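Local coordinates for protein aldo-keto reductase family 1, member B4 (Aldose reductase) (Schistosoma japonicum, PDB 4HBK) that probably reduces aldehyde substrates, such as aldose sugars, to alcohols with NADPH as a member of the aldo/keto reductase family, at residues L278-Q283 with E316-S321; R83-I88 with I108-W113; V169-T174 with S193-R198; Q199-L204 with V228-S233. All blocks are in the same frame, centred on the assembly; numbering follows the deposited sequence.

Contact 1 of 4, residues L278-Q283 with E316-S321; sequences LRYLLQ and ELNTES
The hydroxyl of Y280 gives its proton to the side-chain carbonyl of N318, with OH and OD1 2.7 Å apart, and this short bond is the polar link between helix 273-283 and helix 311-319. The hydrogen bond is bent at its acceptor: the C=O...donor angle at OD1 is 142° and the donor sits tilted 28° from the carbonyl plane. OD1 lies at the edge of the Y280 ring, close to its plane, while the amide as a whole is turned 65° against that ring. R284, one residue past 278-283, adds a weak hydrogen bond from NH1 to the same hydroxyl.

Nearer the Y280 backbone the contact turns apolar. CD1 of L317 packs 3.9 Å from CB of Y280 and approaches the ring obliquely, the two side chains sliding past each other in opposite directions. The phenol can span the gap because CG of Y280 stands anti to the backbone N (chi1 155°), which carries the ring out toward 316-321. M314, from the preceding turn of the second helix, also touches Y280, and I265 and V262 of helix 260-269 pack on L317. Y280 thus bridges two helices, apolar at its base and polar at its hydroxyl, on the periphery of the TIM barrel, away from the predicted catalytic and substrate-binding residues.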
loop_
_atom_site.group_PDB
_atom_site.type_symbol
_atom_site.label_atom_id
_atom_site.label_comp_id
_atom_site.label_asym_id
_atom_site.label_seq_id
_atom_site.Cartn_x
_atom_site.Cartn_y
_atom_site.Cartn_z
ATOM N N LEU A 278 9.444 -11.339 -4.214
ATOM C CA LEU A 278 7.991 -11.222 -4.168
ATOM C C LEU A 278 7.317 -12.524 -3.726
ATOM O O LEU A 278 6.365 -12.495 -2.949
ATOM C CB LEU A 278 7.449 -10.782 -5.528
ATOM C CG LEU A 278 7.862 -9.371 -5.952
ATOM C CD1 LEU A 278 7.452 -9.096 -7.369
ATOM C CD2 LEU A 278 7.223 -8.361 -5.030
ATOM N N ARG A 279 7.799 -13.662 -4.221
ATOM C CA ARG A 279 7.219 -14.945 -3.842
ATOM C C ARG A 279 7.377 -15.157 -2.345
ATOM O O ARG A 279 6.504 -15.732 -1.693
ATOM C CB ARG A 279 7.887 -16.094 -4.587
ATOM C CG ARG A 279 7.230 -17.442 -4.339
ATOM C CD ARG A 279 5.934 -17.561 -5.123
ATOM N NE ARG A 279 5.085 -18.593 -4.541
ATOM C CZ ARG A 279 3.856 -18.878 -4.950
ATOM N NH1 ARG A 279 3.312 -18.205 -5.962
ATOM N NH2 ARG A 279 3.172 -19.844 -4.344
ATOM N N TYR A 280 8.498 -14.681 -1.812
ATOM C CA TYR A 280 8.778 -14.774 -0.395
ATOM C C TYR A 280 7.651 -14.107 0.400
ATOM O O TYR A 280 7.143 -14.661 1.378
ATOM C CB TYR A 280 10.127 -14.108 -0.084
ATOM C CG TYR A 280 10.248 -13.617 1.343
ATOM C CD1 TYR A 280 10.450 -14.508 2.385
ATOM C CD2 TYR A 280 10.157 -12.266 1.645
ATOM C CE1 TYR A 280 10.558 -14.069 3.691
ATOM C CE2 TYR A 280 10.259 -11.812 2.948
ATOM C CZ TYR A 280 10.453 -12.722 3.971
ATOM O OH TYR A 280 10.556 -12.302 5.280
ATOM N N LEU A 281 7.261 -12.913 -0.032
ATOM C CA LEU A 281 6.218 -12.164 0.646
ATOM C C LEU A 281 4.866 -12.809 0.404
ATOM O O LEU A 281 4.042 -12.903 1.323
ATOM C CB LEU A 281 6.206 -10.707 0.181
ATOM C CG LEU A 281 7.474 -9.912 0.492
ATOM C CD1 LEU A 281 7.444 -8.587 -0.242
ATOM C CD2 LEU A 281 7.618 -9.686 1.995
ATOM N N LEU A 282 4.629 -13.261 -0.825
ATOM C CA LEU A 282 3.359 -13.920 -1.124
ATOM C C LEU A 282 3.128 -15.162 -0.240
ATOM O O LEU A 282 2.013 -15.408 0.236
ATOM C CB LEU A 282 3.256 -14.267 -2.610
ATOM C CG LEU A 282 3.130 -13.074 -3.566
ATOM C CD1 LEU A 282 3.315 -13.517 -5.014
ATOM C CD2 LEU A 282 1.784 -12.401 -3.388
ATOM N N GLN A 283 4.187 -15.928 0.002
ATOM C CA GLN A 283 4.061 -17.138 0.816
ATOM C C GLN A 283 3.885 -16.838 2.314
ATOM O O GLN A 283 3.504 -17.719 3.087
ATOM C CB GLN A 283 5.205 -18.120 0.533
ATOM C CG GLN A 283 5.135 -18.661 -0.912
ATOM C CD GLN A 283 6.122 -19.775 -1.212
ATOM O OE1 GLN A 283 6.452 -20.018 -2.365
ATOM N NE2 GLN A 283 6.588 -20.460 -0.178
ATOM N N GLU A 316 15.931 -19.316 5.210
ATOM C CA GLU A 316 17.209 -18.713 4.865
ATOM C C GLU A 316 17.065 -17.217 4.632
ATOM O O GLU A 316 17.834 -16.425 5.171
ATOM C CB GLU A 316 17.836 -19.373 3.635
ATOM C CG GLU A 316 19.215 -18.817 3.325
ATOM C CD GLU A 316 19.940 -19.550 2.201
ATOM O OE1 GLU A 316 19.276 -20.082 1.283
ATOM O OE2 GLU A 316 21.187 -19.590 2.239
ATOM N N LEU A 317 16.075 -16.830 3.833
ATOM C CA LEU A 317 15.834 -15.412 3.578
ATOM C C LEU A 317 15.600 -14.657 4.883
ATOM O O LEU A 317 16.144 -13.574 5.082
ATOM C CB LEU A 317 14.665 -15.221 2.603
ATOM C CG LEU A 317 14.941 -15.703 1.170
ATOM C CD1 LEU A 317 13.670 -15.797 0.342
ATOM C CD2 LEU A 317 15.939 -14.793 0.496
ATOM N N ASN A 318 14.812 -15.237 5.784
ATOM C CA ASN A 318 14.581 -14.615 7.089
ATOM C C ASN A 318 15.853 -14.456 7.921
ATOM O O ASN A 318 16.131 -13.374 8.427
ATOM C CB ASN A 318 13.504 -15.358 7.878
ATOM C CG ASN A 318 12.097 -15.056 7.372
ATOM O OD1 ASN A 318 11.730 -13.893 7.170
ATOM N ND2 ASN A 318 11.305 -16.107 7.154
ATOM N N THR A 319 16.641 -15.519 8.043
ATOM C CA THR A 319 17.849 -15.444 8.865
ATOM C C THR A 319 18.938 -14.522 8.287
ATOM O O THR A 319 19.774 -14.000 9.033
ATOM C CB THR A 319 18.423 -16.844 9.199
ATOM O OG1 THR A 319 18.968 -17.444 8.020
ATOM C CG2 THR A 319 17.341 -17.739 9.757
ATOM N N GLU A 320 18.915 -14.308 6.971
ATOM C CA GLU A 320 19.893 -13.436 6.313
ATOM C C GLU A 320 19.479 -11.956 6.280
ATOM O O GLU A 320 20.240 -11.094 5.831
ATOM C CB GLU A 320 20.171 -13.922 4.887
ATOM C CG GLU A 320 20.762 -15.318 4.812
ATOM C CD GLU A 320 22.150 -15.401 5.420
ATOM O OE1 GLU A 320 22.807 -14.339 5.549
ATOM O OE2 GLU A 320 22.578 -16.527 5.766
ATOM N N SER A 321 18.274 -11.663 6.755
ATOM C CA SER A 321 17.765 -10.293 6.737
ATOM C C SER A 321 18.666 -9.321 7.508
ATOM O O SER A 321 19.317 -9.715 8.475
ATOM C CB SER A 321 16.357 -10.258 7.321
ATOM O OG SER A 321 15.864 -8.936 7.296
#

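Contact 2 of 4, residues R83-I88 with I108-W113; sequences RNEAEI and ITSKLW
In the beta-alpha-beta unit formed by strand 75-77, helix 85-98 and strand 107-112 of the TIM barrel, the first turn of the helix is tied to the following strand by E85 and S110. The serine hydroxyl donates to the carboxylate, OG to OE2, at 2.5 Å, a short bond taken on the syn lone pair of OE2, the one facing OE1. With chi1 at -173°, S110 aims its OG at the helix, and the glutamate reaches across with its outer chain stretched (chi2 -171°). The second oxygen, OE1, is held in turn by T129 of helix 119-133. Next along the strand, K111, predicted to lower the pKa of Y82, the probable proton donor, forms a salt bridge with D77. Both E85 and S110 are buried, and the carboxylate, gripped by one hydroxyl at each oxygen, has its rotation fixed; these two bonds would probably offset part of the cost of burying the group if it is charged.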
loop_
_atom_site.group_PDB
_atom_site.type_symbol
_atom_site.label_atom_id
_atom_site.label_comp_id
_atom_site.label_asym_id
_atom_site.label_seq_id
_atom_site.Cartn_x
_atom_site.Cartn_y
_atom_site.Cartn_z
ATOM N N ARG A 83 0.342 12.976 -6.357
ATOM C CA ARG A 83 -0.112 14.034 -7.254
ATOM C C ARG A 83 -0.206 13.598 -8.718
ATOM O O ARG A 83 0.087 14.382 -9.619
ATOM C CB ARG A 83 0.818 15.244 -7.131
ATOM C CG ARG A 83 0.751 15.897 -5.764
ATOM C CD ARG A 83 0.720 17.409 -5.880
ATOM N NE ARG A 83 2.007 17.990 -5.518
ATOM C CZ ARG A 83 2.160 18.968 -4.631
ATOM N NH1 ARG A 83 1.101 19.483 -4.016
ATOM N NH2 ARG A 83 3.373 19.435 -4.362
ATOM N N ASN A 84 -0.616 12.355 -8.955
ATOM C CA ASN A 84 -0.745 11.853 -10.320
ATOM C C ASN A 84 -1.993 11.015 -10.529
ATOM O O ASN A 84 -2.065 10.235 -11.475
ATOM C CB ASN A 84 0.489 11.032 -10.712
ATOM C CG ASN A 84 0.729 9.870 -9.775
ATOM O OD1 ASN A 84 -0.117 9.559 -8.937
ATOM N ND2 ASN A 84 1.879 9.215 -9.915
ATOM N N GLU A 85 -2.977 11.164 -9.650
ATOM C CA GLU A 85 -4.189 10.359 -9.759
ATOM C C GLU A 85 -5.010 10.764 -10.984
ATOM O O GLU A 85 -5.784 9.965 -11.509
ATOM C CB GLU A 85 -5.029 10.446 -8.483
ATOM C CG GLU A 85 -4.327 9.865 -7.264
ATOM C CD GLU A 85 -5.233 9.740 -6.056
ATOM O OE1 GLU A 85 -5.872 10.743 -5.670
ATOM O OE2 GLU A 85 -5.309 8.631 -5.489
ATOM N N ALA A 86 -4.833 11.998 -11.450
ATOM C CA ALA A 86 -5.531 12.445 -12.650
ATOM C C ALA A 86 -4.970 11.740 -13.890
ATOM O O ALA A 86 -5.723 11.328 -14.765
ATOM C CB ALA A 86 -5.444 13.964 -12.793
ATOM N N GLU A 87 -3.648 11.594 -13.951
ATOM C CA GLU A 87 -3.012 10.856 -15.039
ATOM C C GLU A 87 -3.378 9.379 -14.973
ATOM O O GLU A 87 -3.567 8.725 -15.999
ATOM C CB GLU A 87 -1.488 11.020 -15.001
ATOM C CG GLU A 87 -0.975 12.375 -15.475
ATOM C CD GLU A 87 -1.384 13.544 -14.569
ATOM O OE1 GLU A 87 -1.598 13.331 -13.344
ATOM O OE2 GLU A 87 -1.493 14.684 -15.097
ATOM N N ILE A 88 -3.471 8.855 -13.759
ATOM C CA ILE A 88 -3.866 7.469 -13.566
ATOM C C ILE A 88 -5.317 7.253 -14.015
ATOM O O ILE A 88 -5.613 6.346 -14.790
ATOM C CB ILE A 88 -3.675 7.043 -12.097
ATOM C CG1 ILE A 88 -2.183 6.849 -11.807
ATOM C CG2 ILE A 88 -4.468 5.766 -11.796
ATOM C CD1 ILE A 88 -1.813 6.758 -10.335
ATOM N N ILE A 108 -9.021 -0.963 -6.945
ATOM C CA ILE A 108 -8.355 0.334 -6.890
ATOM C C ILE A 108 -8.201 0.835 -5.455
ATOM O O ILE A 108 -9.187 1.003 -4.731
ATOM C CB ILE A 108 -9.162 1.393 -7.639
ATOM C CG1 ILE A 108 -9.457 0.929 -9.069
ATOM C CG2 ILE A 108 -8.440 2.736 -7.600
ATOM C CD1 ILE A 108 -8.245 0.962 -9.967
ATOM N N THR A 109 -6.965 1.105 -5.060
ATOM C CA THR A 109 -6.684 1.643 -3.740
ATOM C C THR A 109 -6.199 3.071 -3.841
ATOM O O THR A 109 -5.391 3.406 -4.711
ATOM C CB THR A 109 -5.577 0.847 -3.035
ATOM O OG1 THR A 109 -6.033 -0.492 -2.786
ATOM C CG2 THR A 109 -5.191 1.519 -1.717
ATOM N N SER A 110 -6.700 3.924 -2.957
ATOM C CA SER A 110 -6.089 5.229 -2.767
ATOM C C SER A 110 -5.936 5.496 -1.281
ATOM O O SER A 110 -6.342 4.683 -0.447
ATOM C CB SER A 110 -6.875 6.350 -3.435
ATOM O OG SER A 110 -6.136 7.563 -3.340
ATOM N N LYS A 111 -5.339 6.631 -0.946
ATOM C CA LYS A 111 -4.989 6.889 0.440
ATOM C C LYS A 111 -5.266 8.337 0.800
ATOM O O LYS A 111 -5.015 9.257 0.011
ATOM C CB LYS A 111 -3.520 6.552 0.693
ATOM C CG LYS A 111 -3.035 5.268 0.025
ATOM C CD LYS A 111 -1.651 4.862 0.545
ATOM C CE LYS A 111 -1.074 3.649 -0.205
ATOM N NZ LYS A 111 -0.839 3.882 -1.665
ATOM N N LEU A 112 -5.792 8.525 2.001
ATOM C CA LEU A 112 -6.079 9.841 2.530
ATOM C C LEU A 112 -4.792 10.462 3.039
ATOM O O LEU A 112 -4.130 9.870 3.893
ATOM C CB LEU A 112 -7.073 9.705 3.690
ATOM C CG LEU A 112 -7.380 10.985 4.476
ATOM C CD1 LEU A 112 -8.112 11.972 3.583
ATOM C CD2 LEU A 112 -8.209 10.664 5.716
ATOM N N TRP A 113 -4.444 11.652 2.537
ATOM C CA TRP A 113 -3.197 12.306 2.927
ATOM C C TRP A 113 -3.267 13.093 4.241
ATOM O O TRP A 113 -4.318 13.630 4.594
ATOM C CB TRP A 113 -2.661 13.207 1.813
ATOM C CG TRP A 113 -1.364 13.838 2.196
ATOM C CD1 TRP A 113 -1.118 15.166 2.389
ATOM C CD2 TRP A 113 -0.137 13.155 2.494
ATOM N NE1 TRP A 113 0.194 15.354 2.755
ATOM C CE2 TRP A 113 0.816 14.137 2.832
ATOM C CE3 TRP A 113 0.250 11.811 2.491
ATOM C CZ2 TRP A 113 2.132 13.817 3.174
ATOM C CZ3 TRP A 113 1.556 11.497 2.819
ATOM C CH2 TRP A 113 2.481 12.496 3.159
#

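Contact 3 of 4, residues V169-T174 with S193-R198; sequences VPHEDT and SNFNKR
H171 and F195 meet edge-to-face in a tilted version of that geometry, the edge of the phenyl ring directed at the face of the imidazole. One atom of F195 does the touching: CE2 hangs 3.8 Å above the imidazole plane, over its centre, and lies 3.9 Å from both ND1 and CG of H171. The ring planes are inclined at 51°, well short of perpendicular, with centroids 4.9 Å apart.

A chi1 of -84° swings the F195 ring toward H171, and the two side chains run past one another from opposite directions. The next shell fixes the imidazole: its NE2 is hydrogen-bonded to the backbone oxygen of P146, and Q199 and I203 of helix 197-206 pack against it. F195 is backed by I143 of strand 138-143 and by I200. Just beyond it, N196 caps helix 197-206 through OD1 to the backbone N of Q199. F195 lies in the loop between strand 187-193 and that helix, with its side chain about 7 Å at the nearest atoms from that of H144, a predicted substrate-binding residue.

Since NE2 bonds to a carbonyl oxygen, it probably carries a proton, and an aromatic C-H edge directed at the pi face would suit a neutral imidazole better than a charged one.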
loop_
_atom_site.group_PDB
_atom_site.type_symbol
_atom_site.label_atom_id
_atom_site.label_comp_id
_atom_site.label_asym_id
_atom_site.label_seq_id
_atom_site.Cartn_x
_atom_site.Cartn_y
_atom_site.Cartn_z
ATOM N N VAL A 169 -4.924 15.241 15.694
ATOM C CA VAL A 169 -6.250 14.720 15.375
ATOM C C VAL A 169 -6.345 13.269 15.799
ATOM O O VAL A 169 -5.629 12.425 15.265
ATOM C CB VAL A 169 -6.540 14.771 13.866
ATOM C CG1 VAL A 169 -7.972 14.339 13.605
ATOM C CG2 VAL A 169 -6.275 16.174 13.304
ATOM N N PRO A 170 -7.236 12.963 16.754
ATOM C CA PRO A 170 -7.283 11.569 17.199
ATOM C C PRO A 170 -7.572 10.611 16.045
ATOM O O PRO A 170 -8.397 10.885 15.165
ATOM C CB PRO A 170 -8.422 11.570 18.222
ATOM C CG PRO A 170 -8.457 12.995 18.730
ATOM C CD PRO A 170 -8.188 13.808 17.497
ATOM N N HIS A 171 -6.879 9.484 16.055
ATOM C CA HIS A 171 -7.081 8.477 15.026
ATOM C C HIS A 171 -8.536 8.058 14.897
ATOM O O HIS A 171 -9.039 7.916 13.784
ATOM C CB HIS A 171 -6.171 7.286 15.282
ATOM C CG HIS A 171 -4.721 7.619 15.152
ATOM N ND1 HIS A 171 -3.728 6.934 15.812
ATOM C CD2 HIS A 171 -4.098 8.584 14.428
ATOM C CE1 HIS A 171 -2.554 7.454 15.501
ATOM N NE2 HIS A 171 -2.750 8.454 14.658
ATOM N N GLU A 172 -9.220 7.886 16.028
ATOM C CA GLU A 172 -10.599 7.395 16.001
ATOM C C GLU A 172 -11.566 8.400 15.387
ATOM O O GLU A 172 -12.599 8.010 14.831
ATOM C CB GLU A 172 -11.077 6.944 17.392
ATOM C CG GLU A 172 -10.995 8.002 18.497
ATOM C CD GLU A 172 -9.626 8.060 19.185
ATOM O OE1 GLU A 172 -8.622 7.613 18.590
ATOM O OE2 GLU A 172 -9.554 8.557 20.335
ATOM N N ASP A 173 -11.225 9.687 15.462
ATOM C CA ASP A 173 -12.056 10.727 14.860
ATOM C C ASP A 173 -11.954 10.723 13.334
ATOM O O ASP A 173 -12.961 10.874 12.637
ATOM C CB ASP A 173 -11.682 12.112 15.399
ATOM C CG ASP A 173 -11.952 12.261 16.893
ATOM O OD1 ASP A 173 -12.530 11.341 17.517
ATOM O OD2 ASP A 173 -11.585 13.316 17.442
ATOM N N THR A 174 -10.741 10.575 12.809
ATOM C CA THR A 174 -10.586 10.456 11.364
ATOM C C THR A 174 -11.303 9.191 10.908
ATOM O O THR A 174 -11.999 9.189 9.891
ATOM C CB THR A 174 -9.123 10.394 10.944
ATOM O OG1 THR A 174 -8.446 11.566 11.416
ATOM C CG2 THR A 174 -9.004 10.334 9.418
ATOM N N SER A 193 -2.304 2.672 6.932
ATOM C CA SER A 193 -0.956 2.600 6.393
ATOM C C SER A 193 0.043 3.131 7.413
ATOM O O SER A 193 -0.178 4.182 8.001
ATOM C CB SER A 193 -0.852 3.385 5.082
ATOM O OG SER A 193 0.461 3.300 4.548
ATOM N N ASN A 194 1.135 2.401 7.631
ATOM C CA ASN A 194 2.169 2.836 8.570
ATOM C C ASN A 194 1.679 3.038 10.003
ATOM O O ASN A 194 2.187 3.913 10.711
ATOM C CB ASN A 194 2.828 4.136 8.082
ATOM C CG ASN A 194 3.486 3.980 6.721
ATOM O OD1 ASN A 194 4.378 3.143 6.534
ATOM N ND2 ASN A 194 3.035 4.774 5.755
ATOM N N PHE A 195 0.687 2.255 10.427
ATOM C CA PHE A 195 0.248 2.289 11.817
ATOM C C PHE A 195 0.972 1.190 12.564
ATOM O O PHE A 195 1.265 0.157 11.982
ATOM C CB PHE A 195 -1.265 2.072 11.928
ATOM C CG PHE A 195 -2.077 3.321 11.742
ATOM C CD1 PHE A 195 -1.940 4.087 10.600
ATOM C CD2 PHE A 195 -2.987 3.715 12.702
ATOM C CE1 PHE A 195 -2.682 5.225 10.421
ATOM C CE2 PHE A 195 -3.738 4.871 12.533
ATOM C CZ PHE A 195 -3.582 5.625 11.391
ATOM N N ASN A 196 1.267 1.397 13.844
ATOM C CA ASN A 196 1.894 0.334 14.637
ATOM C C ASN A 196 0.842 -0.459 15.414
ATOM O O ASN A 196 -0.350 -0.144 15.339
ATOM C CB ASN A 196 3.010 0.878 15.549
ATOM C CG ASN A 196 2.492 1.810 16.645
ATOM O OD1 ASN A 196 1.337 1.727 17.081
ATOM N ND2 ASN A 196 3.362 2.686 17.108
ATOM N N LYS A 197 1.275 -1.480 16.151
ATOM C CA LYS A 197 0.341 -2.373 16.843
ATOM C C LYS A 197 -0.589 -1.603 17.773
ATOM O O LYS A 197 -1.813 -1.749 17.704
ATOM C CB LYS A 197 1.092 -3.450 17.631
ATOM C CG LYS A 197 0.184 -4.305 18.521
ATOM C CD LYS A 197 0.975 -5.406 19.227
ATOM C CE LYS A 197 0.113 -6.152 20.256
ATOM N NZ LYS A 197 0.899 -7.170 21.017
ATOM N N ARG A 198 0.016 -0.790 18.635
ATOM C CA ARG A 198 -0.679 0.058 19.605
ATOM C C ARG A 198 -1.783 0.851 18.918
ATOM O O ARG A 198 -2.922 0.886 19.378
ATOM C CB ARG A 198 0.330 1.044 20.211
ATOM C CG ARG A 198 0.082 1.495 21.640
ATOM C CD ARG A 198 0.786 2.841 21.925
ATOM N NE ARG A 198 0.051 3.940 21.287
ATOM C CZ ARG A 198 0.532 4.762 20.351
ATOM N NH1 ARG A 198 1.787 4.653 19.918
ATOM N NH2 ARG A 198 -0.254 5.706 19.843
#

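Contact 4 of 4, residues Q199-L204 with V228-S233; sequences QIQNIL and VEYAQS
Apolar contact between I200 and Y230 carries much of this helix pair. CG2 of I200 lies at the edge of the phenol ring, near its plane, 3.8 Å from CE2 of Y230; CB of the same isoleucine follows at 3.9 Å from CE2. L204, one turn further along, brings CD1 to 3.8 Å from the phenol OH, the two side chains arriving from opposite directions.

The phenol oxygen also meets aliphatic carbon on Q201, whose CG stands 3.1 Å from OH, a tight approach. The glutamine crosses the ring at a slant, with its amide plane 81° from that of the ring. No hydrogen bond links the two segments.

Helices 197-206 and 225-233 are consecutive outer helices of the TIM barrel, flanking strand 213-217. Their short segments run nearly parallel, with axes 11.5 Å apart and 12° between their directions. A chi1 of 164° turns the Y230 ring out across this gap. On the barrel side, I200 and A231 both touch L214 of the strand.

Within helix 225-233 the hydroxyl of S233 donates to the backbone oxygen of Y230, OG to O, at 2.7 Å.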
loop_
_atom_site.group_PDB
_atom_site.type_symbol
_atom_site.label_atom_id
_atom_site.label_comp_id
_atom_site.label_asym_id
_atom_site.label_seq_id
_atom_site.Cartn_x
_atom_site.Cartn_y
_atom_site.Cartn_z
ATOM N N GLN A 199 -1.427 1.486 17.807
ATOM C CA GLN A 199 -2.339 2.369 17.092
ATOM C C GLN A 199 -3.475 1.588 16.438
ATOM O O GLN A 199 -4.620 2.031 16.427
ATOM C CB GLN A 199 -1.565 3.191 16.060
ATOM C CG GLN A 199 -0.609 4.193 16.694
ATOM C CD GLN A 199 0.362 4.775 15.692
ATOM O OE1 GLN A 199 0.789 4.092 14.760
ATOM N NE2 GLN A 199 0.720 6.042 15.874
ATOM N N ILE A 200 -3.162 0.417 15.902
ATOM C CA ILE A 200 -4.197 -0.454 15.350
ATOM C C ILE A 200 -5.150 -0.942 16.458
ATOM O O ILE A 200 -6.368 -0.903 16.303
ATOM C CB ILE A 200 -3.573 -1.654 14.614
ATOM C CG1 ILE A 200 -2.692 -1.163 13.463
ATOM C CG2 ILE A 200 -4.674 -2.627 14.143
ATOM C CD1 ILE A 200 -1.810 -2.240 12.831
ATOM N N GLN A 201 -4.586 -1.392 17.577
ATOM C CA GLN A 201 -5.385 -1.796 18.728
ATOM C C GLN A 201 -6.429 -0.734 19.032
ATOM O O GLN A 201 -7.611 -1.033 19.145
ATOM C CB GLN A 201 -4.503 -2.039 19.958
ATOM C CG GLN A 201 -3.791 -3.399 19.953
ATOM C CD GLN A 201 -2.758 -3.541 21.074
ATOM O OE1 GLN A 201 -2.030 -2.600 21.390
ATOM N NE2 GLN A 201 -2.695 -4.722 21.676
ATOM N N ASN A 202 -5.990 0.514 19.136
ATOM C CA ASN A 202 -6.885 1.616 19.455
ATOM C C ASN A 202 -7.992 1.805 18.423
ATOM O O ASN A 202 -9.140 2.055 18.784
ATOM C CB ASN A 202 -6.109 2.923 19.605
ATOM C CG ASN A 202 -7.022 4.108 19.850
ATOM O OD1 ASN A 202 -7.633 4.217 20.911
ATOM N ND2 ASN A 202 -7.120 5.004 18.871
ATOM N N ILE A 203 -7.646 1.713 17.143
ATOM C CA ILE A 203 -8.652 1.805 16.086
ATOM C C ILE A 203 -9.695 0.694 16.261
ATOM O O ILE A 203 -10.902 0.939 16.176
ATOM C CB ILE A 203 -8.020 1.690 14.673
ATOM C CG1 ILE A 203 -7.325 2.994 14.270
ATOM C CG2 ILE A 203 -9.080 1.318 13.645
ATOM C CD1 ILE A 203 -8.281 4.088 13.906
ATOM N N LEU A 204 -9.223 -0.524 16.511
ATOM C CA LEU A 204 -10.118 -1.678 16.634
ATOM C C LEU A 204 -10.995 -1.599 17.878
ATOM O O LEU A 204 -12.107 -2.130 17.903
ATOM C CB LEU A 204 -9.325 -2.989 16.667
ATOM C CG LEU A 204 -8.753 -3.512 15.354
ATOM C CD1 LEU A 204 -7.746 -4.602 15.652
ATOM C CD2 LEU A 204 -9.882 -4.039 14.485
ATOM N N VAL A 228 3.250 -7.999 11.426
ATOM C CA VAL A 228 2.477 -8.762 10.457
ATOM C C VAL A 228 1.682 -9.854 11.159
ATOM O O VAL A 228 0.503 -10.073 10.868
ATOM C CB VAL A 228 3.361 -9.423 9.393
ATOM C CG1 VAL A 228 2.553 -10.475 8.650
ATOM C CG2 VAL A 228 3.928 -8.367 8.418
ATOM N N GLU A 229 2.329 -10.542 12.091
ATOM C CA GLU A 229 1.644 -11.607 12.810
ATOM C C GLU A 229 0.492 -11.030 13.622
ATOM O O GLU A 229 -0.605 -11.589 13.641
ATOM C CB GLU A 229 2.618 -12.377 13.701
ATOM C CG GLU A 229 3.565 -13.273 12.915
ATOM C CD GLU A 229 4.454 -14.117 13.819
ATOM O OE1 GLU A 229 5.003 -15.126 13.333
ATOM O OE2 GLU A 229 4.603 -13.774 15.016
ATOM N N TYR A 230 0.741 -9.903 14.283
ATOM C CA TYR A 230 -0.313 -9.242 15.026
ATOM C C TYR A 230 -1.496 -8.878 14.133
ATOM O O TYR A 230 -2.636 -9.218 14.435
ATOM C CB TYR A 230 0.175 -7.977 15.713
ATOM C CG TYR A 230 -1.005 -7.129 16.138
ATOM C CD1 TYR A 230 -1.789 -7.485 17.244
ATOM C CD2 TYR A 230 -1.372 -6.008 15.405
ATOM C CE1 TYR A 230 -2.882 -6.722 17.617
ATOM C CE2 TYR A 230 -2.467 -5.242 15.767
ATOM C CZ TYR A 230 -3.214 -5.598 16.870
ATOM O OH TYR A 230 -4.302 -4.828 17.215
ATOM N N ALA A 231 -1.231 -8.174 13.038
ATOM C CA ALA A 231 -2.321 -7.739 12.176
ATOM C C ALA A 231 -3.162 -8.915 11.650
ATOM O O ALA A 231 -4.394 -8.862 11.671
ATOM C CB ALA A 231 -1.809 -6.855 11.029
ATOM N N GLN A 232 -2.504 -9.969 11.183
ATOM C CA GLN A 232 -3.224 -11.146 10.700
ATOM C C GLN A 232 -4.007 -11.810 11.840
ATOM O O GLN A 232 -5.109 -12.296 11.626
ATOM C CB GLN A 232 -2.270 -12.129 10.006
ATOM C CG GLN A 232 -1.640 -11.537 8.736
ATOM C CD GLN A 232 -0.560 -12.410 8.107
ATOM O OE1 GLN A 232 0.054 -13.256 8.769
ATOM N NE2 GLN A 232 -0.323 -12.202 6.809
ATOM N N SER A 233 -3.449 -11.801 13.051
ATOM C CA SER A 233 -4.132 -12.406 14.192
ATOM C C SER A 233 -5.478 -11.733 14.476
ATOM O O SER A 233 -6.411 -12.392 14.905
ATOM C CB SER A 233 -3.240 -12.421 15.445
ATOM O OG SER A 233 -3.266 -11.183 16.135
#

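Contacts 2 and 3 rest on buried residues and lie nearest the predicted catalytic and substrate-binding positions, whereas contact 4 is partly buried and contact 1, though its leading residues are buried, has its centre about 19 Å from that of the chain. Chemistry follows place: contact 2 buries a carboxylate–hydroxyl bond between helix and strand, contact 3 is purely aromatic, and contacts 1 and 4 each send a tyrosine across to another helix, one ending in a hydrogen bond and the other among carbons. Contacts 3 and 4 share helix 197-206 and touch, E172 with N202 among others. Contact 2 reaches contact 3 where L112 packs on T174; contact 1 touches none.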